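PDB 1W5T: ORC2 from Aeropyrum pernix, which binds DNA and ATP and is involved in regulating DNA replication, as an archaeal AAA+ ATPase of the Cdc6/Orc1 family. Local coordinates for residues R12-D16 with R227-L232; P98-I103 with P154-A158; D131-N137 with R174-I180; H309-L314 with Y358-L362. All coordinates share one frame; numbering follows the deposited sequence.

Contact 1: residues R12-D16 with R227-L232. With ANP (phosphoaminophosphonic acid-adenylate ester), chain D.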
# COMPACT_ATOMS: atom_id res chain seq x y z
N ARG A 12 20.49 -12.03 -8.43
CA ARG A 12 20.14 -10.64 -8.26
C ARG A 12 18.64 -10.27 -8.44
O ARG A 12 18.18 -9.21 -7.98
CB ARG A 12 20.96 -9.86 -9.29
CG ARG A 12 21.69 -8.65 -8.77
CD ARG A 12 22.61 -8.09 -9.84
NE ARG A 12 23.73 -7.40 -9.24
CZ ARG A 12 25.01 -7.74 -9.21
NH1 ARG A 12 25.80 -6.90 -8.58
NH2 ARG A 12 25.52 -8.84 -9.75
N ARG A 13 17.87 -11.09 -9.15
CA ARG A 13 16.49 -10.73 -9.44
C ARG A 13 15.59 -10.87 -8.19
O ARG A 13 14.50 -10.30 -8.10
CB ARG A 13 15.95 -11.53 -10.62
CG ARG A 13 16.60 -11.14 -11.96
CD ARG A 13 17.39 -12.28 -12.58
NE ARG A 13 16.52 -13.09 -13.40
CZ ARG A 13 16.08 -14.34 -13.21
NH1 ARG A 13 16.40 -15.11 -12.17
NH2 ARG A 13 15.28 -14.81 -14.15
N VAL A 14 16.07 -11.65 -7.23
CA VAL A 14 15.43 -11.79 -5.93
C VAL A 14 15.31 -10.44 -5.23
O VAL A 14 14.50 -10.28 -4.36
CB VAL A 14 16.24 -12.80 -5.05
CG1 VAL A 14 15.80 -12.81 -3.58
CG2 VAL A 14 16.17 -14.18 -5.65
N PHE A 15 16.11 -9.47 -5.66
CA PHE A 15 16.14 -8.14 -5.06
C PHE A 15 15.34 -7.09 -5.85
O PHE A 15 15.23 -5.95 -5.44
CB PHE A 15 17.60 -7.71 -4.81
CG PHE A 15 18.25 -8.45 -3.67
CD1 PHE A 15 18.84 -9.71 -3.90
CD2 PHE A 15 18.21 -7.95 -2.36
CE1 PHE A 15 19.41 -10.43 -2.86
CE2 PHE A 15 18.78 -8.66 -1.29
CZ PHE A 15 19.37 -9.92 -1.54
N ASP A 16 14.81 -7.50 -6.99
CA ASP A 16 14.00 -6.58 -7.80
C ASP A 16 12.61 -6.40 -7.15
O ASP A 16 12.10 -7.30 -6.49
CB ASP A 16 13.88 -7.07 -9.26
CG ASP A 16 15.21 -6.94 -10.04
OD1 ASP A 16 16.30 -6.71 -9.44
OD2 ASP A 16 15.26 -7.04 -11.28
N ARG A 227 15.26 -13.40 1.68
CA ARG A 227 15.99 -12.83 0.53
C ARG A 227 17.48 -13.29 0.48
O ARG A 227 18.01 -13.67 -0.57
CB ARG A 227 15.89 -11.29 0.49
CG ARG A 227 14.56 -10.69 0.02
CD ARG A 227 13.67 -11.54 -0.93
NE ARG A 227 12.30 -11.10 -0.75
CZ ARG A 227 11.65 -10.29 -1.57
NH1 ARG A 227 12.23 -9.87 -2.71
NH2 ARG A 227 10.40 -9.92 -1.27
N ALA A 228 18.17 -13.26 1.60
CA ALA A 228 19.55 -13.76 1.61
C ALA A 228 19.64 -15.22 1.07
O ALA A 228 20.32 -15.48 0.05
CB ALA A 228 20.16 -13.66 2.97
N GLU A 229 18.88 -16.12 1.68
CA GLU A 229 18.82 -17.54 1.28
C GLU A 229 18.58 -17.81 -0.18
O GLU A 229 19.27 -18.65 -0.75
CB GLU A 229 17.78 -18.30 2.10
CG GLU A 229 18.16 -18.56 3.55
CD GLU A 229 17.03 -19.20 4.31
OE1 GLU A 229 17.13 -19.38 5.53
OE2 GLU A 229 16.01 -19.55 3.70
N LEU A 230 17.62 -17.11 -0.79
CA LEU A 230 17.31 -17.25 -2.21
C LEU A 230 18.25 -16.45 -3.10
O LEU A 230 18.41 -16.76 -4.28
CB LEU A 230 15.89 -16.75 -2.45
CG LEU A 230 14.78 -17.37 -1.59
CD1 LEU A 230 13.44 -16.58 -1.73
CD2 LEU A 230 14.57 -18.88 -1.88
N GLY A 231 18.82 -15.38 -2.58
CA GLY A 231 19.39 -14.38 -3.46
C GLY A 231 20.88 -14.20 -3.29
O GLY A 231 21.56 -13.82 -4.23
N LEU A 232 21.37 -14.48 -2.09
CA LEU A 232 22.79 -14.32 -1.79
C LEU A 232 23.47 -15.68 -1.73
O LEU A 232 22.85 -16.70 -1.42
CB LEU A 232 22.95 -13.56 -0.45
CG LEU A 232 22.35 -12.16 -0.35
CD1 LEU A 232 22.89 -11.41 0.87
CD2 LEU A 232 22.56 -11.33 -1.65
PG ANP D . 3.66 0.81 -1.57
O1G ANP D . 4.79 1.68 -2.26
O2G ANP D . 2.58 0.44 -2.68
O3G ANP D . 2.97 1.54 -0.34
PB ANP D . 3.49 -2.07 -0.81
O1B ANP D . 2.52 -2.49 -1.99
O2B ANP D . 2.66 -1.91 0.49
N3B ANP D . 4.42 -0.67 -1.14
PA ANP D . 5.17 -4.28 -1.57
O1A ANP D . 4.21 -5.55 -1.70
O2A ANP D . 5.41 -3.67 -3.01
O3A ANP D . 4.61 -3.21 -0.50
O5' ANP D . 6.53 -4.72 -0.82
C5' ANP D . 7.76 -4.00 -0.65
C4' ANP D . 8.88 -5.03 -0.81
O4' ANP D . 8.90 -5.93 0.30
C3' ANP D . 8.69 -5.94 -2.02
O3' ANP D . 9.95 -6.27 -2.52
C2' ANP D . 8.04 -7.20 -1.46
O2' ANP D . 8.21 -8.39 -2.23
C1' ANP D . 8.70 -7.29 -0.10
N9 ANP D . 7.78 -7.85 0.88
C8 ANP D . 6.76 -7.16 1.51
N7 ANP D . 6.07 -7.96 2.37
C5 ANP D . 6.65 -9.17 2.35
C6 ANP D . 6.52 -10.53 2.97
N6 ANP D . 5.56 -10.82 3.89
N1 ANP D . 7.36 -11.52 2.58
C2 ANP D . 8.33 -11.34 1.69
N3 ANP D . 8.55 -10.17 1.05
C4 ANP D . 7.72 -9.06 1.37
O HOH W 1 10.60 -8.30 -4.16

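Contact 2: residues P98-I103 with P154-A158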
# COMPACT_ATOMS: atom_id res chain seq x y z
N PRO A 98 -6.57 5.77 -16.62
CA PRO A 98 -7.64 6.77 -16.39
C PRO A 98 -9.09 6.28 -16.35
O PRO A 98 -9.81 6.73 -15.46
CB PRO A 98 -7.49 7.74 -17.59
CG PRO A 98 -6.56 7.02 -18.55
CD PRO A 98 -5.63 6.22 -17.66
N ASN A 99 -9.51 5.39 -17.25
CA ASN A 99 -10.92 5.00 -17.37
C ASN A 99 -11.11 3.49 -17.29
O ASN A 99 -10.15 2.72 -17.36
CB ASN A 99 -11.48 5.50 -18.70
CG ASN A 99 -10.50 5.30 -19.85
OD1 ASN A 99 -9.83 4.27 -19.92
ND2 ASN A 99 -10.39 6.31 -20.73
N LEU A 100 -12.37 3.07 -17.14
CA LEU A 100 -12.73 1.66 -17.09
C LEU A 100 -12.40 0.98 -18.41
O LEU A 100 -12.03 -0.21 -18.45
CB LEU A 100 -14.22 1.50 -16.76
CG LEU A 100 -14.70 0.11 -16.29
CD1 LEU A 100 -14.12 -0.30 -14.93
CD2 LEU A 100 -16.22 0.04 -16.24
N TYR A 101 -12.54 1.72 -19.51
CA TYR A 101 -12.20 1.18 -20.80
C TYR A 101 -10.73 0.72 -20.80
O TYR A 101 -10.42 -0.35 -21.34
CB TYR A 101 -12.48 2.18 -21.94
CG TYR A 101 -11.92 1.69 -23.27
CD1 TYR A 101 -12.69 0.94 -24.15
CD2 TYR A 101 -10.59 1.96 -23.62
CE1 TYR A 101 -12.14 0.48 -25.36
CE2 TYR A 101 -10.05 1.52 -24.80
CZ TYR A 101 -10.81 0.78 -25.66
OH TYR A 101 -10.25 0.35 -26.84
N THR A 102 -9.84 1.52 -20.22
CA THR A 102 -8.42 1.19 -20.19
C THR A 102 -8.13 0.03 -19.22
O THR A 102 -7.41 -0.88 -19.58
CB THR A 102 -7.53 2.44 -19.88
OG1 THR A 102 -7.79 3.47 -20.84
CG2 THR A 102 -6.05 2.16 -20.10
N ILE A 103 -8.70 0.07 -18.03
CA ILE A 103 -8.60 -1.05 -17.07
C ILE A 103 -8.95 -2.39 -17.73
O ILE A 103 -8.18 -3.37 -17.67
CB ILE A 103 -9.45 -0.74 -15.78
CG1 ILE A 103 -8.75 0.34 -14.94
CG2 ILE A 103 -9.69 -2.00 -14.93
CD1 ILE A 103 -9.66 1.25 -14.15
N PRO A 154 -12.83 11.34 -11.87
CA PRO A 154 -14.08 11.72 -12.57
C PRO A 154 -14.31 10.91 -13.85
O PRO A 154 -15.47 10.67 -14.23
CB PRO A 154 -13.87 13.21 -12.89
CG PRO A 154 -12.80 13.67 -11.92
CD PRO A 154 -11.89 12.48 -11.76
N ARG A 155 -13.22 10.45 -14.47
CA ARG A 155 -13.26 9.60 -15.65
C ARG A 155 -13.93 8.23 -15.43
O ARG A 155 -14.32 7.57 -16.39
CB ARG A 155 -11.85 9.42 -16.21
CG ARG A 155 -11.33 10.59 -17.08
CD ARG A 155 -10.95 10.19 -18.52
NE ARG A 155 -12.00 9.38 -19.16
CZ ARG A 155 -12.39 9.48 -20.44
NH1 ARG A 155 -11.82 10.35 -21.28
NH2 ARG A 155 -13.36 8.67 -20.87
N ILE A 156 -14.05 7.81 -14.17
CA ILE A 156 -14.74 6.55 -13.82
C ILE A 156 -15.97 6.88 -13.00
O ILE A 156 -15.89 7.58 -11.99
CB ILE A 156 -13.79 5.56 -13.07
CG1 ILE A 156 -12.68 5.08 -14.00
CG2 ILE A 156 -14.56 4.38 -12.47
CD1 ILE A 156 -11.41 4.72 -13.29
N ALA A 157 -17.11 6.37 -13.44
CA ALA A 157 -18.40 6.67 -12.82
C ALA A 157 -18.87 5.58 -11.86
O ALA A 157 -18.72 4.39 -12.14
CB ALA A 157 -19.44 6.89 -13.88
N ALA A 158 -19.47 6.01 -10.75
CA ALA A 158 -19.97 5.13 -9.71
C ALA A 158 -20.67 3.91 -10.31
O ALA A 158 -20.41 2.76 -9.95
CB ALA A 158 -20.93 5.90 -8.80

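Contact 3: residues D131-N137 with R174-I180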
# COMPACT_ATOMS: atom_id res chain seq x y z
N ASP A 131 -18.11 -14.24 -21.90
CA ASP A 131 -18.23 -15.25 -22.93
C ASP A 131 -16.98 -16.12 -23.15
O ASP A 131 -17.11 -17.35 -23.16
CB ASP A 131 -18.65 -14.64 -24.25
CG ASP A 131 -19.89 -15.26 -24.77
OD1 ASP A 131 -20.80 -15.48 -23.94
OD2 ASP A 131 -20.04 -15.59 -25.99
N ASN A 132 -15.80 -15.50 -23.31
CA ASN A 132 -14.53 -16.27 -23.49
C ASN A 132 -14.20 -17.16 -22.28
O ASN A 132 -13.70 -18.25 -22.44
CB ASN A 132 -13.32 -15.35 -23.76
CG ASN A 132 -13.29 -14.81 -25.18
OD1 ASN A 132 -12.56 -15.32 -26.04
ND2 ASN A 132 -14.07 -13.75 -25.43
N LEU A 133 -14.48 -16.68 -21.07
CA LEU A 133 -14.24 -17.48 -19.87
C LEU A 133 -15.19 -18.69 -19.85
O LEU A 133 -14.81 -19.80 -19.44
CB LEU A 133 -14.37 -16.64 -18.59
CG LEU A 133 -13.23 -15.62 -18.33
CD1 LEU A 133 -13.69 -14.56 -17.31
CD2 LEU A 133 -11.83 -16.26 -17.86
N TYR A 134 -16.40 -18.49 -20.35
CA TYR A 134 -17.33 -19.59 -20.50
C TYR A 134 -16.89 -20.57 -21.63
O TYR A 134 -16.87 -21.80 -21.44
CB TYR A 134 -18.77 -19.04 -20.70
CG TYR A 134 -19.69 -20.04 -21.35
CD1 TYR A 134 -20.23 -21.07 -20.62
CD2 TYR A 134 -19.94 -20.00 -22.71
CE1 TYR A 134 -21.04 -22.04 -21.24
CE2 TYR A 134 -20.76 -20.94 -23.32
CZ TYR A 134 -21.30 -21.94 -22.59
OH TYR A 134 -22.07 -22.88 -23.20
N VAL A 135 -16.52 -20.03 -22.81
CA VAL A 135 -16.07 -20.90 -23.90
C VAL A 135 -14.94 -21.82 -23.42
O VAL A 135 -14.99 -23.04 -23.58
CB VAL A 135 -15.74 -20.13 -25.18
CG1 VAL A 135 -15.01 -21.01 -26.20
CG2 VAL A 135 -17.04 -19.55 -25.76
N GLU A 136 -14.00 -21.21 -22.72
CA GLU A 136 -12.75 -21.84 -22.35
C GLU A 136 -12.84 -22.72 -21.13
O GLU A 136 -11.99 -23.61 -20.95
CB GLU A 136 -11.73 -20.74 -22.06
CG GLU A 136 -11.37 -19.95 -23.29
CD GLU A 136 -10.23 -20.59 -24.03
OE1 GLU A 136 -9.80 -20.02 -25.05
OE2 GLU A 136 -9.76 -21.67 -23.55
N ASN A 137 -13.85 -22.48 -20.32
CA ASN A 137 -13.99 -23.12 -19.03
C ASN A 137 -12.88 -22.66 -18.09
O ASN A 137 -12.25 -23.47 -17.43
CB ASN A 137 -14.06 -24.65 -19.14
CG ASN A 137 -14.54 -25.31 -17.86
OD1 ASN A 137 -14.92 -24.64 -16.88
ND2 ASN A 137 -14.51 -26.64 -17.86
N ARG A 174 -23.73 -17.71 -19.94
CA ARG A 174 -24.62 -18.60 -20.70
C ARG A 174 -25.09 -19.76 -19.86
O ARG A 174 -26.25 -20.12 -19.93
CB ARG A 174 -23.90 -19.11 -21.94
CG ARG A 174 -24.47 -18.52 -23.20
CD ARG A 174 -23.52 -17.69 -24.05
NE ARG A 174 -24.32 -17.44 -25.22
CZ ARG A 174 -24.58 -16.32 -25.84
NH1 ARG A 174 -24.01 -15.15 -25.55
NH2 ARG A 174 -25.44 -16.41 -26.84
N ASP A 175 -24.19 -20.34 -19.06
CA ASP A 175 -24.51 -21.46 -18.19
C ASP A 175 -24.72 -21.10 -16.70
O ASP A 175 -24.82 -21.99 -15.89
CB ASP A 175 -23.40 -22.50 -18.31
CG ASP A 175 -22.05 -21.99 -17.81
OD1 ASP A 175 -21.95 -20.78 -17.50
OD2 ASP A 175 -21.04 -22.70 -17.66
N GLY A 176 -24.73 -19.82 -16.36
CA GLY A 176 -24.91 -19.38 -14.97
C GLY A 176 -23.77 -19.64 -13.99
O GLY A 176 -23.97 -19.60 -12.76
N VAL A 177 -22.58 -19.96 -14.52
CA VAL A 177 -21.38 -20.11 -13.71
C VAL A 177 -20.66 -18.74 -13.62
O VAL A 177 -20.22 -18.19 -14.64
CB VAL A 177 -20.44 -21.25 -14.27
CG1 VAL A 177 -19.24 -21.47 -13.40
CG2 VAL A 177 -21.18 -22.60 -14.36
N ASN A 178 -20.59 -18.17 -12.41
CA ASN A 178 -19.82 -16.96 -12.12
C ASN A 178 -18.32 -17.25 -12.24
O ASN A 178 -17.80 -18.15 -11.55
CB ASN A 178 -20.12 -16.49 -10.70
CG ASN A 178 -21.61 -16.13 -10.48
OD1 ASN A 178 -22.36 -15.92 -11.43
ND2 ASN A 178 -22.02 -16.07 -9.24
N ARG A 179 -17.60 -16.48 -13.07
CA ARG A 179 -16.20 -16.82 -13.34
C ARG A 179 -15.19 -15.70 -13.14
O ARG A 179 -14.07 -15.80 -13.63
CB ARG A 179 -16.05 -17.37 -14.77
CG ARG A 179 -17.05 -18.43 -15.15
CD ARG A 179 -16.67 -19.09 -16.44
NE ARG A 179 -17.51 -20.21 -16.75
CZ ARG A 179 -17.22 -21.48 -16.62
NH1 ARG A 179 -16.05 -21.92 -16.16
NH2 ARG A 179 -18.17 -22.34 -16.98
N ILE A 180 -15.59 -14.65 -12.44
CA ILE A 180 -14.71 -13.49 -12.20
C ILE A 180 -14.77 -13.08 -10.73
O ILE A 180 -15.86 -12.78 -10.22
CB ILE A 180 -15.09 -12.26 -13.06
CG1 ILE A 180 -15.16 -12.60 -14.54
CG2 ILE A 180 -14.02 -11.17 -12.90
CD1 ILE A 180 -15.62 -11.45 -15.35

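Contact 4: residues H309-L314 with Y358-L362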
# COMPACT_ATOMS: atom_id res chain seq x y z
N HIS A 309 -3.69 25.98 7.86
CA HIS A 309 -3.81 25.98 9.28
C HIS A 309 -3.44 24.66 9.91
O HIS A 309 -2.74 24.65 10.92
CB HIS A 309 -5.16 26.54 9.68
CG HIS A 309 -5.15 28.03 9.75
ND1 HIS A 309 -4.78 28.72 10.89
CD2 HIS A 309 -5.34 28.97 8.79
CE1 HIS A 309 -4.79 30.02 10.63
NE2 HIS A 309 -5.12 30.19 9.37
N GLU A 310 -3.84 23.57 9.26
CA GLU A 310 -3.31 22.24 9.58
C GLU A 310 -1.80 22.20 9.43
O GLU A 310 -1.11 21.66 10.27
CB GLU A 310 -3.93 21.15 8.73
CG GLU A 310 -5.29 21.51 8.17
CD GLU A 310 -6.20 20.33 8.00
OE1 GLU A 310 -6.93 20.32 7.00
OE2 GLU A 310 -6.20 19.42 8.85
N LEU A 311 -1.30 22.79 8.35
CA LEU A 311 0.11 22.80 8.02
C LEU A 311 0.93 23.56 9.09
O LEU A 311 2.03 23.14 9.46
CB LEU A 311 0.29 23.43 6.64
CG LEU A 311 0.47 22.68 5.31
CD1 LEU A 311 0.18 21.21 5.39
CD2 LEU A 311 -0.34 23.32 4.17
N ILE A 312 0.39 24.67 9.57
CA ILE A 312 1.00 25.40 10.68
C ILE A 312 1.12 24.55 11.98
O ILE A 312 2.13 24.58 12.66
CB ILE A 312 0.28 26.77 10.93
CG1 ILE A 312 0.57 27.74 9.80
CG2 ILE A 312 0.77 27.43 12.20
CD1 ILE A 312 -0.61 28.62 9.48
N ILE A 313 0.08 23.81 12.28
CA ILE A 313 0.03 22.95 13.45
C ILE A 313 0.96 21.75 13.31
O ILE A 313 1.71 21.40 14.27
CB ILE A 313 -1.41 22.50 13.73
CG1 ILE A 313 -2.30 23.75 13.92
CG2 ILE A 313 -1.43 21.58 14.95
CD1 ILE A 313 -3.86 23.49 13.78
N LEU A 314 0.94 21.13 12.13
CA LEU A 314 1.89 20.08 11.82
C LEU A 314 3.35 20.54 12.02
O LEU A 314 4.16 19.85 12.64
CB LEU A 314 1.67 19.52 10.40
CG LEU A 314 2.52 18.30 10.01
CD1 LEU A 314 2.37 17.20 11.06
CD2 LEU A 314 2.14 17.74 8.62
N TYR A 358 -8.90 20.27 13.01
CA TYR A 358 -7.55 20.20 12.43
C TYR A 358 -6.61 19.20 13.11
O TYR A 358 -5.93 18.44 12.39
CB TYR A 358 -6.92 21.58 12.45
CG TYR A 358 -7.49 22.52 11.43
CD1 TYR A 358 -7.53 23.91 11.67
CD2 TYR A 358 -8.00 22.04 10.24
CE1 TYR A 358 -8.04 24.79 10.71
CE2 TYR A 358 -8.52 22.90 9.28
CZ TYR A 358 -8.54 24.27 9.52
OH TYR A 358 -9.06 25.08 8.54
N LEU A 359 -6.58 19.19 14.45
CA LEU A 359 -5.73 18.27 15.20
C LEU A 359 -6.16 16.82 15.00
O LEU A 359 -5.32 15.93 14.80
CB LEU A 359 -5.73 18.58 16.70
CG LEU A 359 -4.60 19.46 17.20
CD1 LEU A 359 -4.93 19.99 18.56
CD2 LEU A 359 -3.28 18.72 17.21
N LYS A 360 -7.47 16.61 15.10
CA LYS A 360 -8.07 15.32 14.80
C LYS A 360 -7.67 14.79 13.43
O LYS A 360 -7.18 13.68 13.32
CB LYS A 360 -9.59 15.37 14.89
CG LYS A 360 -10.15 14.07 15.44
CD LYS A 360 -9.75 13.84 16.92
CE LYS A 360 -10.79 12.92 17.64
NZ LYS A 360 -11.81 12.41 16.64
N HIS A 361 -7.86 15.61 12.41
CA HIS A 361 -7.54 15.21 11.05
C HIS A 361 -6.08 14.80 10.87
O HIS A 361 -5.80 13.80 10.21
CB HIS A 361 -7.90 16.30 10.07
CG HIS A 361 -7.86 15.84 8.67
ND1 HIS A 361 -7.12 16.49 7.69
CD2 HIS A 361 -8.41 14.76 8.07
CE1 HIS A 361 -7.24 15.84 6.55
NE2 HIS A 361 -8.03 14.79 6.75
N LEU A 362 -5.16 15.57 11.46
CA LEU A 362 -3.73 15.26 11.44
C LEU A 362 -3.53 13.90 12.06
O LEU A 362 -2.76 13.11 11.54
CB LEU A 362 -2.86 16.29 12.21
CG LEU A 362 -2.65 17.68 11.56
CD1 LEU A 362 -2.04 18.75 12.49
CD2 LEU A 362 -1.92 17.65 10.21

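Contact 1: residues R12-D16 with R227-L232
This contact lies at the ribose and adenine side of the ATP pocket, which it enters through Arg227. It joins Val14 and Phe15, in a short 3-10 turn near the N terminus, to Arg227 and the last turn of helix 217-231 in the lid domain. Arg227 is an ATP-binding residue and works in two directions. Its NH1 donates to Val14 O at 2.8 Å, with an N-H...O angle of 145°. The donor meets that carbonyl almost head-on, and the oxygen lies in the guanidinium plane. NH2 faces the nucleotide. It donates to O2' of the ribose of ANP at 2.8 Å and to adenine N3 of ANP at 3.0 Å. A water bridges Arg227 NH1, Asp16 O and the ribose hydroxyls O2' and O3' of ANP. It accepts from NH1 and donates to Asp16 O. A bend at chi2 (-26°) turns the arginine chain toward the nucleotide.

Behind the guanidinium the packing is mostly apolar. Val14 CG1 rests against Arg227 CD at 3.6 Å, crossing the arginine chain at a slant. CG2 of Val14 lies by Leu230 O. Gly231 has no side chain, and its CA comes within 3.9 Å of Val14 CB. Phe15 reaches past it, and its CZ meets Leu232 CD2 at 3.5 Å. The other neighbours of Phe15 include Leu266 and Lys267 of helix 259-275.

One guanidinium thus bonds both ribose and base while holding a main-chain carbonyl. The nucleotide supplies two of its acceptors, and is likely to steady the group that also holds Val14 O.

Contact 2: residues P98-I103 with P154-A158
Ile156 lies against the start of helix 100-111 in the AAA+ domain, where Asn99 is the N-cap. CD1 of Ile156 approaches Pro98 O at 3.4 Å, and CG1 lies 3.7 Å from Leu100 N. The same CD1 meets CD1 of Ile103 at 4.0 Å, the two side chains crossing at about a right angle. No hydrogen bond joins the segments, so the contact is van der Waals packing around the first turn.

Arg155 adds a more exposed layer. Its CB touches Pro98 O. Its chain bends at chi2 and chi3 and then runs beside Asn99, both side chains pointing the same way. The Asn99 amide stands nearly upright on the guanidinium, the planes 86° apart.

Farther out, Met150 of helix 148-151 packs on both Ile103 and Ile156. Leu161 of helix 158-165 also touches Ile156, while Leu100 reaches Asp160 and Leu164 of that helix. The contact therefore joins the first turn of helix 100-111 to the loop between helices 148-151 and 158-165.

The cap itself fixes the amide. Asn99 CG sits between backbone N and carbonyl carbon (chi1 42°), which turns OD1 back over the helix end. There Asn99 OD1 accepts from Thr102 N at 2.8 Å. On the other branch, Asn99 ND2 lies over one guanidinium face, toward its rim, 3.8 Å from Arg155 CZ.

Contact 3: residues D131-N137 with R174-I180
Hydrogen bonding across the contact rests on Arg179 and Asn137. NH1 of Arg179 donates to a lone pair of Asn137 OD1 at 3.0 Å, the oxygen tilted 22° from the guanidinium plane. Asn137 has positive phi and is the C-prime residue of the Schellman motif that ends helix 122-136. The contact ties this helix end to the loop before strand 180-186, in the parallel sheet of the AAA+ domain.

Within 174-180, Arg179 NH2 makes a salt bridge to Asp175 OD2 at 3.0 Å, on the syn lone pair. Asp175 OD1 closes an Asx turn with Val177 N. Across the contact, Asp131 OD1 and Arg174 NH1 form a long salt bridge, at 3.6 Å.

The ring contacts centre on Tyr134. Arg174 CB sits over one face, 3.9 Å from the ring centroid, in a CH-pi contact. Asp175 OD2 lies at the ring edge, 3.5 Å from Tyr134 CD1.

In the apolar packing, Leu133 CD1 meets Ile180 CG1 at 3.7 Å, and Leu133 CB lies 4.0 Å from Arg179 CD.

A leucine in place of Arg179 would probably leave the Asp175 carboxylate without its cationic mate and Asn137 OD1 without this donor. The guanidinium is held through NH1 and NH2, and Tyr139 adds a cation-pi contact. Its NE is buried without a partner, and its positive charge is probably balanced by Asp175.

Contact 4: residues H309-L314 with Y358-L362
Two helices of the C-terminal domain, 308-322 and 352-364, meet through Glu310 and Tyr358. Their short segments cross at -69°, with axes 9.8 Å apart. The Glu310 chain, bent at chi2, runs across the tyrosine at about a right angle. Its CD lies 3.3 Å from Tyr358 CD2, and the backbone N of Glu310 sits over one ring face. His309 CB comes to 3.5 Å from Tyr358 CE1, while His309 ND1 bonds Tyr337.

These are the first and third helices of the three-helix core of the winged-helix domain, the third in the place of the recognition helix. Both pack near strand 382-386, Leu314 on Leu386 and Leu359 on Phe384.

The one hydrogen bond between the segments runs from His361 ND1 to Glu310 OE2 (3.3 Å, 152°). His361 CG is anti to its own N (chi1 -168°), which brings the ring edge to the carboxylate on its syn side, somewhat out of its plane. With alanine in place of Glu310, His361 ND1 would probably lose this acceptor and a gap would open beside the tyrosine ring.

Leu362 packs with CD1 3.8 Å from Ile313 CG2 and CD2 4.1 Å from Leu314 CB. Ile313 CD1 reaches Tyr358 CB at 3.8 Å.

In the fold
From the N terminus, residues 12-16 pair with 227-232 to close a loop of 210 residues. This is contact 1, which joins the N-terminal segment to the lid and the nucleotide. Contacts 2 and 3 both fall within that loop, in the AAA domain. They cross along the chain: 98-103, 131-137, 154-158, then 174-180. Their centres are 24 Å apart, on the same side of the chain's centre. Contact 2 ties helix 100-111 to a loop between helices. Contact 3 ties the end of helix 122-136 to the entry of central strand 180-186. Contact 4 follows in series and closes a 43-residue loop within the winged-helix domain. It lies on the opposite side of the chain's centre from contacts 1 and 3.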